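Local structure of uncharacterized protein (Desulfotomaculum acetoxidans, 3U4Y) at residues T152-K157 and G168-S173; P125-A130 and I145-A150; Q277-K282 and I319-P324. The protein is of unknown function but folds as a seven-bladed beta-propeller, probably related to the lactonase family. One frame throughout, in Å; residues are numbered along the deposited sequence.

Interaction 1. Residues T152-K157 and G168-S173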
ATOM      1  N   THR A 152     -16.084   2.168  -8.844  1.00 39.23           N
ATOM      2  CA  THR A 152     -15.667   1.242  -9.866  1.00 27.79           C
ATOM      3  C   THR A 152     -14.155   1.130  -9.715  1.00 28.00           C
ATOM      4  O   THR A 152     -13.536   2.022  -9.142  1.00 32.81           O
ATOM      5  CB  THR A 152     -15.971   1.866 -11.213  1.00 22.25           C
ATOM      6  OG1 THR A 152     -15.835   0.894 -12.241  1.00 33.24           O
ATOM      7  CG2 THR A 152     -14.996   2.989 -11.484  1.00 29.00           C
ATOM      8  N   VAL A 153     -13.545   0.052 -10.199  1.00 24.99           N
ATOM      9  CA  VAL A 153     -12.076   0.037 -10.316  1.00 29.48           C
ATOM     10  C   VAL A 153     -11.663  -0.052 -11.782  1.00 27.41           C
ATOM     11  O   VAL A 153     -12.331  -0.706 -12.578  1.00 20.82           O
ATOM     12  CB  VAL A 153     -11.364  -1.070  -9.481  1.00  7.39           C
ATOM     13  CG1 VAL A 153     -12.173  -1.426  -8.264  1.00 24.75           C
ATOM     14  CG2 VAL A 153     -11.135  -2.273 -10.305  1.00  9.29           C
ATOM     15  N   ARG A 154     -10.575   0.632 -12.134  1.00 26.84           N
ATOM     16  CA  ARG A 154     -10.123   0.697 -13.521  1.00 18.71           C
ATOM     17  C   ARG A 154      -8.821  -0.048 -13.716  1.00 25.84           C
ATOM     18  O   ARG A 154      -7.982  -0.083 -12.813  1.00 25.57           O
ATOM     19  CB  ARG A 154      -9.948   2.140 -13.946  1.00 15.54           C
ATOM     20  CG  ARG A 154      -9.708   2.315 -15.423  1.00 23.70           C
ATOM     21  CD  ARG A 154     -10.125   3.706 -15.793  1.00 32.04           C
ATOM     22  NE  ARG A 154      -9.708   4.136 -17.118  1.00 31.37           N
ATOM     23  CZ  ARG A 154     -10.375   5.034 -17.834  1.00 22.80           C
ATOM     24  NH1 ARG A 154      -9.941   5.387 -19.027  1.00 22.86           N
ATOM     25  NH2 ARG A 154     -11.497   5.557 -17.366  1.00 21.16           N
ATOM     26  N   ARG A 155      -8.651  -0.619 -14.906  1.00 27.94           N
ATOM     27  CA  ARG A 155      -7.524  -1.501 -15.190  1.00 31.13           C
ATOM     28  C   ARG A 155      -6.464  -0.901 -16.100  1.00 35.99           C
ATOM     29  O   ARG A 155      -6.748  -0.529 -17.235  1.00 37.48           O
ATOM     30  CB  ARG A 155      -8.028  -2.791 -15.821  1.00 36.96           C
ATOM     31  CG  ARG A 155      -7.033  -3.373 -16.774  1.00 36.87           C
ATOM     32  CD  ARG A 155      -7.473  -4.656 -17.424  1.00 33.71           C
ATOM     33  NE  ARG A 155      -6.309  -5.205 -18.106  1.00 44.59           N
ATOM     34  CZ  ARG A 155      -6.325  -5.801 -19.289  1.00 33.84           C
ATOM     35  NH1 ARG A 155      -7.456  -5.965 -19.952  1.00 19.24           N
ATOM     36  NH2 ARG A 155      -5.191  -6.238 -19.801  1.00 37.53           N
ATOM     37  N   PHE A 156      -5.228  -0.851 -15.613  1.00 43.96           N
ATOM     38  CA  PHE A 156      -4.115  -0.352 -16.418  1.00 36.53           C
ATOM     39  C   PHE A 156      -3.058  -1.396 -16.745  1.00 27.31           C
ATOM     40  O   PHE A 156      -3.118  -2.533 -16.284  1.00 28.22           O
ATOM     41  CB  PHE A 156      -3.457   0.825 -15.725  1.00 30.35           C
ATOM     42  CG  PHE A 156      -4.331   2.031 -15.643  1.00 34.18           C
ATOM     43  CD1 PHE A 156      -4.125   3.110 -16.492  1.00 39.94           C
ATOM     44  CD2 PHE A 156      -5.366   2.087 -14.723  1.00 35.19           C
ATOM     45  CE1 PHE A 156      -4.928   4.231 -16.421  1.00 35.94           C
ATOM     46  CE2 PHE A 156      -6.179   3.203 -14.646  1.00 37.87           C
ATOM     47  CZ  PHE A 156      -5.959   4.278 -15.499  1.00 37.39           C
ATOM     48  N   LYS A 157      -2.084  -0.984 -17.547  1.00 25.40           N
ATOM     49  CA  LYS A 157      -1.014  -1.869 -17.986  1.00 32.77           C
ATOM     50  C   LYS A 157       0.368  -1.251 -17.816  1.00 41.38           C
ATOM     51  O   LYS A 157       0.550  -0.049 -18.005  1.00 50.99           O
ATOM     52  CB  LYS A 157      -1.209  -2.216 -19.453  1.00 31.60           C
ATOM     53  CG  LYS A 157      -1.290  -3.693 -19.711  1.00 35.34           C
ATOM     54  CD  LYS A 157      -0.017  -4.361 -19.308  1.00 40.24           C
ATOM     55  CE  LYS A 157       0.357  -5.429 -20.309  1.00 47.94           C
ATOM     56  NZ  LYS A 157       1.692  -5.979 -19.975  1.00 51.61           N
ATOM     57  N   GLY A 168      -9.019   1.374 -20.039  1.00 20.59           N
ATOM     58  CA  GLY A 168     -10.324   1.981 -19.880  1.00 26.27           C
ATOM     59  C   GLY A 168     -11.408   0.962 -19.599  1.00 39.14           C
ATOM     60  O   GLY A 168     -12.563   1.149 -19.972  1.00 48.61           O
ATOM     61  N   GLN A 169     -11.026  -0.145 -18.975  1.00 36.82           N
ATOM     62  CA  GLN A 169     -12.001  -1.113 -18.523  1.00 31.94           C
ATOM     63  C   GLN A 169     -12.197  -0.843 -17.051  1.00 36.64           C
ATOM     64  O   GLN A 169     -11.222  -0.767 -16.305  1.00 46.88           O
ATOM     65  CB  GLN A 169     -11.507  -2.545 -18.755  1.00 28.84           C
ATOM     66  CG  GLN A 169     -11.352  -2.922 -20.235  1.00 29.84           C
ATOM     67  CD  GLN A 169     -10.933  -4.381 -20.484  1.00 32.44           C
ATOM     68  OE1 GLN A 169     -10.392  -5.066 -19.606  1.00 32.98           O
ATOM     69  NE2 GLN A 169     -11.182  -4.854 -21.701  1.00 33.97           N
ATOM     70  N   GLU A 170     -13.450  -0.651 -16.644  1.00 26.82           N
ATOM     71  CA  GLU A 170     -13.800  -0.460 -15.236  1.00 19.22           C
ATOM     72  C   GLU A 170     -14.751  -1.551 -14.752  1.00 18.32           C
ATOM     73  O   GLU A 170     -15.459  -2.154 -15.554  1.00 26.64           O
ATOM     74  CB  GLU A 170     -14.432   0.913 -15.018  1.00 22.79           C
ATOM     75  CG  GLU A 170     -13.629   2.073 -15.561  1.00 34.26           C
ATOM     76  CD  GLU A 170     -14.253   3.411 -15.223  1.00 41.64           C
ATOM     77  OE1 GLU A 170     -15.196   3.428 -14.403  1.00 45.39           O
ATOM     78  OE2 GLU A 170     -13.809   4.442 -15.781  1.00 37.36           O
ATOM     79  N   PHE A 171     -14.765  -1.789 -13.443  1.00 12.92           N
ATOM     80  CA  PHE A 171     -15.483  -2.913 -12.845  1.00 18.25           C
ATOM     81  C   PHE A 171     -16.071  -2.515 -11.507  1.00 24.40           C
ATOM     82  O   PHE A 171     -15.406  -1.843 -10.716  1.00 25.44           O
ATOM     83  CB  PHE A 171     -14.530  -4.090 -12.600  1.00 11.94           C
ATOM     84  CG  PHE A 171     -13.671  -4.423 -13.769  1.00 24.71           C
ATOM     85  CD1 PHE A 171     -14.182  -5.121 -14.838  1.00 39.75           C
ATOM     86  CD2 PHE A 171     -12.344  -4.040 -13.801  1.00 29.63           C
ATOM     87  CE1 PHE A 171     -13.379  -5.422 -15.922  1.00 48.83           C
ATOM     88  CE2 PHE A 171     -11.539  -4.345 -14.884  1.00 30.90           C
ATOM     89  CZ  PHE A 171     -12.055  -5.033 -15.940  1.00 40.25           C
ATOM     90  N   ILE A 172     -17.295  -2.957 -11.225  1.00 18.27           N
ATOM     91  CA  ILE A 172     -17.934  -2.595  -9.964  1.00 25.12           C
ATOM     92  C   ILE A 172     -17.014  -2.984  -8.825  1.00 21.52           C
ATOM     93  O   ILE A 172     -16.321  -3.997  -8.919  1.00 22.53           O
ATOM     94  CB  ILE A 172     -19.284  -3.304  -9.746  1.00 35.43           C
ATOM     95  CG1 ILE A 172     -20.166  -3.170 -10.974  1.00 33.81           C
ATOM     96  CG2 ILE A 172     -20.005  -2.686  -8.556  1.00 38.83           C
ATOM     97  CD1 ILE A 172     -20.478  -1.746 -11.291  1.00 33.45           C
ATOM     98  N   SER A 173     -17.017  -2.201  -7.748  1.00 12.38           N
ATOM     99  CA  SER A 173     -16.141  -2.469  -6.604  1.00 22.13           C
ATOM    100  C   SER A 173     -16.841  -3.259  -5.507  1.00 28.78           C
ATOM    101  O   SER A 173     -16.237  -3.598  -4.495  1.00 25.67           O
ATOM    102  CB  SER A 173     -15.541  -1.164  -6.029  1.00 27.97           C
ATOM    103  OG  SER A 173     -16.490  -0.356  -5.331  1.00 24.24           O
TER

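Interaction 2. Residues P125-A130 and I145-A150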
ATOM      1  N   PRO A 125      -2.389  10.215 -17.912  1.00 40.40           N
ATOM      2  CA  PRO A 125      -3.452  10.830 -17.115  1.00 42.95           C
ATOM      3  C   PRO A 125      -4.443   9.795 -16.581  1.00 40.05           C
ATOM      4  O   PRO A 125      -4.799   8.810 -17.247  1.00 27.75           O
ATOM      5  CB  PRO A 125      -4.146  11.740 -18.125  1.00 30.89           C
ATOM      6  CG  PRO A 125      -4.008  10.995 -19.390  1.00 35.73           C
ATOM      7  CD  PRO A 125      -2.660  10.317 -19.352  1.00 33.76           C
ATOM      8  N   ILE A 126      -4.888  10.046 -15.359  1.00 37.63           N
ATOM      9  CA  ILE A 126      -5.852   9.200 -14.695  1.00 31.62           C
ATOM     10  C   ILE A 126      -7.020  10.090 -14.254  1.00 30.13           C
ATOM     11  O   ILE A 126      -6.876  11.312 -14.170  1.00 36.12           O
ATOM     12  CB  ILE A 126      -5.175   8.461 -13.521  1.00 25.40           C
ATOM     13  CG1 ILE A 126      -4.709   9.442 -12.451  1.00 20.12           C
ATOM     14  CG2 ILE A 126      -3.952   7.724 -14.026  1.00 22.37           C
ATOM     15  CD1 ILE A 126      -4.217   8.784 -11.201  1.00 14.05           C
ATOM     16  N   PRO A 127      -8.190   9.492 -14.002  1.00 30.68           N
ATOM     17  CA  PRO A 127      -9.370  10.295 -13.679  1.00 27.39           C
ATOM     18  C   PRO A 127      -9.242  10.999 -12.348  1.00 24.76           C
ATOM     19  O   PRO A 127      -8.467  10.579 -11.499  1.00 27.70           O
ATOM     20  CB  PRO A 127     -10.494   9.257 -13.589  1.00 28.07           C
ATOM     21  CG  PRO A 127      -9.993   8.083 -14.316  1.00 31.40           C
ATOM     22  CD  PRO A 127      -8.514   8.066 -14.110  1.00 38.72           C
ATOM     23  N   TYR A 128     -10.040  12.049 -12.187  1.00 30.20           N
ATOM     24  CA  TYR A 128     -10.112  12.866 -10.981  1.00 28.01           C
ATOM     25  C   TYR A 128     -10.288  12.110  -9.658  1.00 31.50           C
ATOM     26  O   TYR A 128      -9.733  12.514  -8.642  1.00 42.70           O
ATOM     27  CB  TYR A 128     -11.247  13.886 -11.134  1.00 15.69           C
ATOM     28  CG  TYR A 128     -12.611  13.286 -10.998  1.00 14.42           C
ATOM     29  CD1 TYR A 128     -13.326  13.404  -9.818  1.00 22.76           C
ATOM     30  CD2 TYR A 128     -13.176  12.582 -12.035  1.00 21.32           C
ATOM     31  CE1 TYR A 128     -14.578  12.842  -9.682  1.00 25.09           C
ATOM     32  CE2 TYR A 128     -14.433  12.003 -11.913  1.00 20.10           C
ATOM     33  CZ  TYR A 128     -15.134  12.138 -10.737  1.00 25.45           C
ATOM     34  OH  TYR A 128     -16.386  11.564 -10.620  1.00 27.55           O
ATOM     35  N   ASP A 129     -11.046  11.019  -9.669  1.00 24.50           N
ATOM     36  CA  ASP A 129     -11.421  10.332  -8.427  1.00 31.88           C
ATOM     37  C   ASP A 129     -10.506   9.185  -8.073  1.00 29.80           C
ATOM     38  O   ASP A 129     -10.844   8.381  -7.208  1.00 35.05           O
ATOM     39  CB  ASP A 129     -12.862   9.810  -8.487  1.00 35.55           C
ATOM     40  CG  ASP A 129     -13.144   9.024  -9.748  1.00 36.43           C
ATOM     41  OD1 ASP A 129     -12.387   9.145 -10.734  1.00 38.13           O
ATOM     42  OD2 ASP A 129     -14.143   8.296  -9.762  1.00 34.05           O
ATOM     43  N   ALA A 130      -9.355   9.135  -8.739  1.00 22.59           N
ATOM     44  CA  ALA A 130      -8.398   8.039  -8.632  1.00 22.58           C
ATOM     45  C   ALA A 130      -7.619   7.994  -7.308  1.00 32.19           C
ATOM     46  O   ALA A 130      -6.885   8.925  -6.994  1.00 53.69           O
ATOM     47  CB  ALA A 130      -7.441   8.139  -9.772  1.00 20.48           C
ATOM     48  N   ILE A 145      -6.611   0.407 -10.146  1.00 29.94           N
ATOM     49  CA  ILE A 145      -6.713   1.554  -9.259  1.00 18.76           C
ATOM     50  C   ILE A 145      -8.166   1.733  -8.911  1.00 19.17           C
ATOM     51  O   ILE A 145      -9.031   1.318  -9.667  1.00 28.51           O
ATOM     52  CB  ILE A 145      -6.246   2.837  -9.962  1.00 23.79           C
ATOM     53  CG1 ILE A 145      -7.103   3.072 -11.208  1.00 28.52           C
ATOM     54  CG2 ILE A 145      -4.766   2.762 -10.311  1.00 11.35           C
ATOM     55  CD1 ILE A 145      -7.092   4.472 -11.714  1.00 31.79           C
ATOM     56  N   ASP A 146      -8.431   2.357  -7.771  1.00 26.59           N
ATOM     57  CA  ASP A 146      -9.791   2.714  -7.372  1.00 33.25           C
ATOM     58  C   ASP A 146     -10.271   4.034  -7.983  1.00 26.02           C
ATOM     59  O   ASP A 146      -9.496   4.958  -8.186  1.00 24.64           O
ATOM     60  CB  ASP A 146      -9.869   2.822  -5.854  1.00 40.25           C
ATOM     61  CG  ASP A 146      -9.469   1.546  -5.168  1.00 49.97           C
ATOM     62  OD1 ASP A 146      -8.686   1.603  -4.197  1.00 54.22           O
ATOM     63  OD2 ASP A 146      -9.938   0.480  -5.600  1.00 54.61           O
ATOM     64  N   ARG A 147     -11.561   4.112  -8.273  1.00 22.98           N
ATOM     65  CA  ARG A 147     -12.182   5.373  -8.687  1.00 23.76           C
ATOM     66  C   ARG A 147     -13.338   5.718  -7.734  1.00 27.10           C
ATOM     67  O   ARG A 147     -14.447   5.217  -7.876  1.00 27.18           O
ATOM     68  CB  ARG A 147     -12.657   5.278 -10.132  1.00 16.01           C
ATOM     69  CG  ARG A 147     -11.522   5.140 -11.133  1.00 18.36           C
ATOM     70  CD  ARG A 147     -12.032   5.497 -12.486  1.00 21.47           C
ATOM     71  NE  ARG A 147     -12.799   6.725 -12.365  1.00 34.35           N
ATOM     72  CZ  ARG A 147     -13.534   7.266 -13.325  1.00 31.97           C
ATOM     73  NH1 ARG A 147     -13.629   6.689 -14.517  1.00 21.45           N
ATOM     74  NH2 ARG A 147     -14.172   8.396 -13.082  1.00 35.78           N
ATOM     75  N   SER A 148     -13.058   6.579  -6.766  1.00 25.40           N
ATOM     76  CA  SER A 148     -13.868   6.673  -5.558  1.00 30.35           C
ATOM     77  C   SER A 148     -15.272   7.191  -5.792  1.00 30.80           C
ATOM     78  O   SER A 148     -16.186   6.869  -5.045  1.00 31.59           O
ATOM     79  CB  SER A 148     -13.163   7.527  -4.491  1.00 41.21           C
ATOM     80  OG  SER A 148     -12.561   8.689  -5.051  1.00 42.75           O
ATOM     81  N   SER A 149     -15.445   8.011  -6.817  1.00 38.05           N
ATOM     82  CA  SER A 149     -16.758   8.581  -7.084  1.00 38.06           C
ATOM     83  C   SER A 149     -17.570   7.742  -8.066  1.00 36.22           C
ATOM     84  O   SER A 149     -18.791   7.743  -8.014  1.00 43.98           O
ATOM     85  CB  SER A 149     -16.641  10.033  -7.545  1.00 36.35           C
ATOM     86  OG  SER A 149     -16.237  10.841  -6.462  1.00 37.26           O
ATOM     87  N   ALA A 150     -16.894   7.013  -8.944  1.00 33.19           N
ATOM     88  CA  ALA A 150     -17.562   6.091  -9.861  1.00 26.98           C
ATOM     89  C   ALA A 150     -17.780   4.698  -9.252  1.00 32.57           C
ATOM     90  O   ALA A 150     -18.252   3.803  -9.927  1.00 36.65           O
ATOM     91  CB  ALA A 150     -16.783   5.984 -11.158  1.00 12.45           C
TER

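Interaction 3. Residues Q277-K282 and I319-P324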
ATOM      1  N   GLN A 277      -1.581   1.678   5.680  1.00 20.82           N
ATOM      2  CA  GLN A 277      -1.287   2.063   7.047  1.00 26.04           C
ATOM      3  C   GLN A 277      -1.182   0.848   7.950  1.00 28.21           C
ATOM      4  O   GLN A 277      -1.437   0.965   9.141  1.00 40.05           O
ATOM      5  CB  GLN A 277      -2.370   2.980   7.612  1.00 23.23           C
ATOM      6  CG  GLN A 277      -2.630   4.280   6.854  1.00 35.14           C
ATOM      7  CD  GLN A 277      -3.644   5.169   7.589  1.00 45.79           C
ATOM      8  OE1 GLN A 277      -3.277   5.960   8.466  1.00 49.04           O
ATOM      9  NE2 GLN A 277      -4.923   5.019   7.250  1.00 38.54           N
HETATM   10  N   MSE A 278      -0.828  -0.309   7.393  1.00 30.33           N
HETATM   11  CA  MSE A 278      -0.693  -1.536   8.187  1.00 29.56           C
HETATM   12  C   MSE A 278       0.207  -2.530   7.472  1.00 29.60           C
HETATM   13  O   MSE A 278       0.132  -2.669   6.254  1.00 33.69           O
HETATM   14  CB  MSE A 278      -2.061  -2.168   8.435  1.00 31.76           C
HETATM   15  CG  MSE A 278      -2.145  -3.176   9.601  1.00 35.05           C
HETATM   16 SE   MSE A 278      -3.936  -4.033   9.773  0.92 56.12          SE
HETATM   17  CE  MSE A 278      -4.214  -3.726  11.646  1.00 22.00           C
ATOM     18  N   ALA A 279       1.071  -3.208   8.222  1.00 23.35           N
ATOM     19  CA  ALA A 279       1.935  -4.224   7.635  1.00 29.49           C
ATOM     20  C   ALA A 279       2.141  -5.381   8.585  1.00 34.32           C
ATOM     21  O   ALA A 279       2.072  -5.215   9.802  1.00 38.21           O
ATOM     22  CB  ALA A 279       3.266  -3.639   7.247  1.00 39.08           C
ATOM     23  N   LEU A 280       2.405  -6.547   8.005  1.00 35.97           N
ATOM     24  CA  LEU A 280       2.648  -7.787   8.735  1.00 38.64           C
ATOM     25  C   LEU A 280       4.165  -7.983   8.825  1.00 28.83           C
ATOM     26  O   LEU A 280       4.856  -7.830   7.818  1.00 27.61           O
ATOM     27  CB  LEU A 280       2.028  -8.927   7.913  1.00 39.59           C
ATOM     28  CG  LEU A 280       1.188 -10.121   8.381  1.00 34.22           C
ATOM     29  CD1 LEU A 280       0.591  -9.961   9.756  1.00 32.28           C
ATOM     30  CD2 LEU A 280       0.098 -10.365   7.357  1.00 31.28           C
ATOM     31  N   ASN A 281       4.699  -8.303  10.001  1.00 24.32           N
ATOM     32  CA  ASN A 281       6.113  -8.722  10.084  1.00 33.73           C
ATOM     33  C   ASN A 281       6.364  -9.915   9.153  1.00 44.24           C
ATOM     34  O   ASN A 281       5.410 -10.500   8.640  1.00 46.33           O
ATOM     35  CB  ASN A 281       6.547  -9.027  11.534  1.00 25.87           C
ATOM     36  CG  ASN A 281       5.810 -10.218  12.150  1.00 28.84           C
ATOM     37  OD1 ASN A 281       4.691 -10.546  11.767  1.00 30.18           O
ATOM     38  ND2 ASN A 281       6.449 -10.866  13.115  1.00 36.91           N
ATOM     39  N   LYS A 282       7.631 -10.256   8.937  1.00 46.78           N
ATOM     40  CA  LYS A 282       7.986 -11.346   8.034  1.00 46.86           C
ATOM     41  C   LYS A 282       7.471 -12.690   8.537  1.00 45.40           C
ATOM     42  O   LYS A 282       7.335 -13.640   7.766  1.00 42.24           O
ATOM     43  CB  LYS A 282       9.502 -11.402   7.829  1.00 37.97           C
ATOM     44  CG  LYS A 282      10.283 -11.823   9.063  1.00 34.02           C
ATOM     45  CD  LYS A 282      11.686 -12.278   8.695  1.00 40.32           C
ATOM     46  CE  LYS A 282      12.741 -11.452   9.412  1.00 57.47           C
ATOM     47  NZ  LYS A 282      13.957 -11.257   8.575  1.00 69.40           N
ATOM     48  N   ILE A 319       3.482   2.715   5.388  1.00 40.48           N
ATOM     49  CA  ILE A 319       4.354   1.861   6.173  1.00 30.90           C
ATOM     50  C   ILE A 319       4.633   0.604   5.389  1.00 30.78           C
ATOM     51  O   ILE A 319       3.743   0.077   4.716  1.00 38.65           O
ATOM     52  CB  ILE A 319       3.714   1.487   7.519  1.00 30.79           C
ATOM     53  CG1 ILE A 319       4.450   0.317   8.168  1.00 22.99           C
ATOM     54  CG2 ILE A 319       2.260   1.119   7.346  1.00 31.01           C
ATOM     55  CD1 ILE A 319       4.035   0.108   9.614  1.00 22.30           C
ATOM     56  N   ALA A 320       5.877   0.134   5.470  1.00 27.05           N
ATOM     57  CA  ALA A 320       6.313  -1.075   4.775  1.00 30.54           C
ATOM     58  C   ALA A 320       7.246  -1.879   5.647  1.00 38.22           C
ATOM     59  O   ALA A 320       8.031  -1.326   6.405  1.00 45.71           O
ATOM     60  CB  ALA A 320       7.002  -0.737   3.475  1.00 22.13           C
ATOM     61  N   ILE A 321       7.165  -3.195   5.540  1.00 36.25           N
ATOM     62  CA  ILE A 321       8.049  -4.036   6.314  1.00 31.42           C
ATOM     63  C   ILE A 321       8.863  -4.922   5.379  1.00 41.89           C
ATOM     64  O   ILE A 321       8.447  -5.205   4.260  1.00 43.64           O
ATOM     65  CB  ILE A 321       7.261  -4.832   7.362  1.00 28.41           C
ATOM     66  CG1 ILE A 321       6.522  -3.862   8.285  1.00 27.02           C
ATOM     67  CG2 ILE A 321       8.169  -5.728   8.142  1.00 24.74           C
ATOM     68  CD1 ILE A 321       6.207  -4.401   9.651  1.00 25.21           C
ATOM     69  N   CYS A 322      10.046  -5.320   5.826  1.00 57.06           N
ATOM     70  CA  CYS A 322      10.943  -6.118   5.010  1.00 52.75           C
ATOM     71  C   CYS A 322      10.393  -7.524   4.822  1.00 52.41           C
ATOM     72  O   CYS A 322      10.056  -8.196   5.800  1.00 57.11           O
ATOM     73  CB  CYS A 322      12.312  -6.190   5.676  1.00 45.45           C
ATOM     74  SG  CYS A 322      13.524  -7.003   4.646  1.00 67.04           S
ATOM     75  N   HIS A 323      10.298  -7.967   3.571  1.00 45.49           N
ATOM     76  CA  HIS A 323       9.795  -9.312   3.274  1.00 43.09           C
ATOM     77  C   HIS A 323      10.605  -9.912   2.152  1.00 50.91           C
ATOM     78  O   HIS A 323      10.332  -9.649   0.984  1.00 62.90           O
ATOM     79  CB  HIS A 323       8.325  -9.277   2.829  1.00 47.54           C
ATOM     80  CG  HIS A 323       7.357  -8.965   3.927  1.00 57.40           C
ATOM     81  ND1 HIS A 323       6.231  -8.194   3.727  1.00 50.88           N
ATOM     82  CD2 HIS A 323       7.336  -9.321   5.233  1.00 70.49           C
ATOM     83  CE1 HIS A 323       5.568  -8.080   4.862  1.00 54.50           C
ATOM     84  NE2 HIS A 323       6.214  -8.761   5.793  1.00 64.95           N
ATOM     85  N   PRO A 324      11.619 -10.707   2.491  1.00 44.86           N
ATOM     86  CA  PRO A 324      12.328 -11.347   1.383  1.00 45.29           C
ATOM     87  C   PRO A 324      11.528 -12.494   0.769  1.00 70.11           C
ATOM     88  O   PRO A 324      10.725 -13.151   1.444  1.00 69.15           O
ATOM     89  CB  PRO A 324      13.607 -11.851   2.027  1.00 35.43           C
ATOM     90  CG  PRO A 324      13.347 -11.854   3.500  1.00 28.29           C
ATOM     91  CD  PRO A 324      12.314 -10.849   3.782  1.00 35.78           C
TER

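Interaction 1. Residues T152-K157 and G168-S173
R154 and E170 face each other as a non-hydrogen-bonded antiparallel pair, their CA atoms 4.2 Å apart, and both send their side chains to the same face of the sheet. The arginine is a worked example of a long side chain used along its whole length. With CG anti to the backbone N (chi1 -170°) and the chain extended to NE, it runs out beside its partner strand. R154 CB is 4.0 Å from CG of E170; the next carbon, CG of R154, is 3.5 Å from the backbone O of Q169; CD still packs against the E170 side chain. NE and CZ then come to G168, whose CA lies over one face of the guanidinium. At the tip, R154 NH2 forms a salt bridge with E170 OE2 at 3.0 Å, a weak and bent hydrogen bond (133° at the hydrogen), while NH1 pairs with D166. E170 OE2 has its stronger partner in R147. An alanine here would remove the guanidinium, which would probably cost E170 its weak salt bridge and leave D166 without this countercharge.

On the other face, R155 and Q169 lie side by side, pointing the same way. R155 NH1 donates to Q169 OE1 at 3.1 Å, and the same NH1 forms a salt bridge with E209; the amide oxygen lies in the guanidinium plane, but the donor stands 53° out of the amide carbonyl plane, off the lone pairs. F171 shares this face, its CD2 lying 4.1 Å from V153 CG2. Between the backbones, V153 N bonds to F171 O at 2.7 Å.

This hairpin forms the outer half of a four-stranded propeller blade: strand 142-147 flanks 152-158 on the inner side, bonded through R154 and I145, and V153 and S173 lean on strand 189-194 of the next blade.

Interaction 2. Residues P125-A130 and I145-A150
P127 lays its ring over the guanidinium of R147, with CB about 3.5 Å above the plane and over its centre, the two side chains crossing at nearly a right angle. The A150 methyl approaches the opposite face, offset toward the rim. The edge of the guanidinium is turned to D129, where R147 NE meets OD1 at 2.9 Å in a salt bridge. The carboxylate stands almost perpendicular to the guanidinium (87°), and the further bonds to OD1 and OD2 are weak. A bend at chi3 (46°) brings the arginine's head round to this position, while NH1 has its strongest partner, E170, outside the contact.

D129 sits in a type I turn from P127 to A130, the link by which the outermost strand of one propeller blade, 119-125, hands over to the innermost strand of the next, 130-135. A130 opens that strand as a non-hydrogen-bonded antiparallel partner of R147 and touches I145 CD1 with its CB at 4.2 Å. The same aspartate fastens the end of strand 142-147. Its OD2 accepts from two successive backbone amides, S149 N at 3.2 Å through the anti lone pair and A150 N at 3.1 Å nearly along the C-O axis. The backbone O of D129 is gripped twice by a single serine: S148 N lies 2.9 Å from D129 O in a nearly straight bond (175°), and S148 OG lies 2.8 Å from D129 O. Farther out, Y128 brings its hydroxyl toward the surface residue S149, the OH lying 3.4 Å from S149 CB.

Interaction 3. Residues Q277-K282 and I319-P324
A279 points its CB at I321, with I321 CG1 3.4 Å away and CD1 a little farther, at the packed end of a contact between two nearly parallel strands. I319 closes in beside it. With CG1 anti to the backbone N (chi1 165°), the branch methyl CG2 is turned to the opposing strand, where it rests 3.4 Å from the backbone N of M278, a selenomethionine. Its CG1 lies 4.2 Å from A279 CB. The other branch of I321, CG2, reaches toward N281 CA, while F288 of the neighbouring strand adds to the apolar surroundings. A279, I319 and I321 are buried.

Toward K282 and H323, both partly exposed, the contact becomes polar and less enclosed. Here H323 swings its imidazole back toward the segment opposite, and NE2 donates to L280 O at 2.6 Å. The acceptor lies close to the ring plane, although the bond is bent (132°). A second, weak bond runs from the same NE2 to N281 O at 3.4 Å, and K282 CA sits at the ring edge, 3.5 Å from H323 CD2. K282 directs its amino group elsewhere, to N10.

The strand axes are 6.2 Å apart and run at 5°, yet no backbone hydrogen bond joins the segments. This is how adjacent propeller blades meet: 278-280 and 319-321 are the innermost strands of neighbouring sheets, and the latter completes the blade begun by the N-terminal strands, the velcro closure of the ring. The chemistry therefore implies blades joined here by apolar side-chain packing and a histidine-to-carbonyl bond, while the disulfide from C322 to C51 ties the closing segment to a different blade, that of strands 42-47 to 75-81.

Interactions 1 and 2 meet in one blade, which interaction 2 enters from the linker after strand 119-125. Their centres are 9 Å apart, strands 142-147 and 152-158 are neighbours in the same sheet, and a salt bridge between R147 and E170 joins the two contacts. Along the chain, 125-130 with 145-150 comes first, then 152-157 with 168-173, and finally 277-282 with 319-324. Interaction 3 lies on the opposite side of the chain's centre, its own centre about 27 Å from that of interaction 1 and 26 Å from that of interaction 2. The first two thus show how a blade is entered and held together within itself, and the third how separate blades pack and the propeller ring is closed.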